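Local coordinates for protein neuraminidase (Influenza A virus, PDB 4K3Y) that forms the tetrameric beta-propeller head of a neuraminidase-like protein of a bat influenza A virus, its enzymatic activity being uncertain, at residues R26-G29 against T30-K33. Residues are numbered along the deposited sequence; the frame is centred on the assembly and turned at random.
Sequences RGEG and TTGK
Gly27 and Thr30 close a local type I beta turn just after strand 20-26, the outermost strand of one propeller blade, where the chain sets off toward strand 40-48 at an interface with a second subunit. The Gly27 carbonyl oxygen is gripped twice by one residue: Thr30 N donates to Gly27 O at 3.1 Å with a fairly straight N-H...O angle of 163°, and Thr30 OG1 donates to the same oxygen at 3.1 Å. Both donors approach from one face of the carbonyl. With OG1 beside its own backbone N (chi1 -56°), the Thr30 hydroxyl is held close enough to share that acceptor. A second type I turn overlaps the first, Thr31 N donating to Glu28 O at 3.2 Å; then Gly29 CA makes a CH...O contact with Gly32 O at 3.2 Å.

The Arg26 side chain, bent at chi3 (85°), crosses both threonine side chains at about a right angle: CG meets Thr30 CB at 3.8 Å, and the Thr31 methyl CG2 sits over the centre of one guanidinium face, 3.7 Å from Arg26 CZ. A water, the third donor to Gly27 O, links it with Thr31 OG1 and, weakly, Arg26 NE. Farther out, Glu28 reaches Tyr80 of the second subunit. An N-acetylglucosamine touches Arg26 and both threonines.

The methyl covers one face of the flat cation while NH1 and NH2 are engaged by Trp368 O and by Glu75 O of the second subunit, so one arginine links turn, chain terminus and tetramer interface.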
loop_
_atom_site.group_PDB
_atom_site.type_symbol
_atom_site.label_atom_id
_atom_site.label_comp_id
_atom_site.label_asym_id
_atom_site.label_seq_id
_atom_site.Cartn_x
_atom_site.Cartn_y
_atom_site.Cartn_z
ATOM N N ARG C 26 -11.736 -5.755 17.305
ATOM C CA ARG C 26 -13.130 -5.423 17.568
ATOM C C ARG C 26 -13.643 -4.409 16.569
ATOM O O ARG C 26 -13.446 -3.201 16.732
ATOM C CB ARG C 26 -13.314 -4.895 18.988
ATOM C CG ARG C 26 -14.745 -4.549 19.300
ATOM C CD ARG C 26 -14.962 -4.365 20.775
ATOM N NE ARG C 26 -14.642 -3.019 21.225
ATOM C CZ ARG C 26 -14.840 -2.595 22.471
ATOM N NH1 ARG C 26 -15.353 -3.424 23.369
ATOM N NH2 ARG C 26 -14.529 -1.347 22.827
ATOM N N GLY C 27 -14.310 -4.905 15.535
ATOM C CA GLY C 27 -14.847 -4.033 14.504
ATOM C C GLY C 27 -15.730 -2.912 15.033
ATOM O O GLY C 27 -16.318 -3.003 16.116
ATOM N N GLU C 28 -15.830 -1.858 14.239
ATOM C CA GLU C 28 -16.488 -0.623 14.634
ATOM C C GLU C 28 -17.971 -0.860 14.884
ATOM O O GLU C 28 -18.590 -0.192 15.727
ATOM C CB GLU C 28 -16.268 0.435 13.536
ATOM C CG GLU C 28 -15.883 1.828 14.036
ATOM C CD GLU C 28 -14.857 1.800 15.157
ATOM O OE1 GLU C 28 -13.811 1.131 14.989
ATOM O OE2 GLU C 28 -15.101 2.450 16.207
ATOM N N GLY C 29 -18.526 -1.833 14.159
ATOM C CA GLY C 29 -19.931 -2.186 14.276
ATOM C C GLY C 29 -20.335 -2.874 15.571
ATOM O O GLY C 29 -21.513 -3.095 15.808
ATOM N N THR C 30 -19.362 -3.227 16.402
ATOM C CA THR C 30 -19.645 -3.824 17.694
ATOM C C THR C 30 -20.072 -2.747 18.684
ATOM O O THR C 30 -20.790 -3.019 19.655
ATOM C CB THR C 30 -18.388 -4.481 18.269
ATOM O OG1 THR C 30 -17.882 -5.441 17.343
ATOM C CG2 THR C 30 -18.686 -5.148 19.618
ATOM N N THR C 31 -19.617 -1.520 18.457
ATOM C CA THR C 31 -19.810 -0.474 19.457
ATOM C C THR C 31 -20.541 0.725 18.866
ATOM O O THR C 31 -20.681 1.772 19.502
ATOM C CB THR C 31 -18.473 -0.075 20.147
ATOM O OG1 THR C 31 -17.539 0.439 19.177
ATOM C CG2 THR C 31 -17.873 -1.300 20.882
ATOM N N GLY C 32 -21.027 0.550 17.645
ATOM C CA GLY C 32 -21.739 1.620 16.973
ATOM C C GLY C 32 -21.976 1.274 15.519
ATOM O O GLY C 32 -22.003 0.086 15.151
ATOM N N LYS C 33 -22.149 2.296 14.688
ATOM C CA LYS C 33 -22.376 2.052 13.264
ATOM C C LYS C 33 -21.082 1.854 12.482
ATOM O O LYS C 33 -20.096 2.580 12.689
ATOM C CB LYS C 33 -23.156 3.207 12.654
ATOM C CG LYS C 33 -24.298 3.668 13.525
ATOM C CD LYS C 33 -25.616 3.021 13.146
ATOM C CE LYS C 33 -26.711 3.531 14.052
ATOM N NZ LYS C 33 -26.373 3.218 15.471
HETATM O O HOH W 1 -15.413 -1.514 18.492
#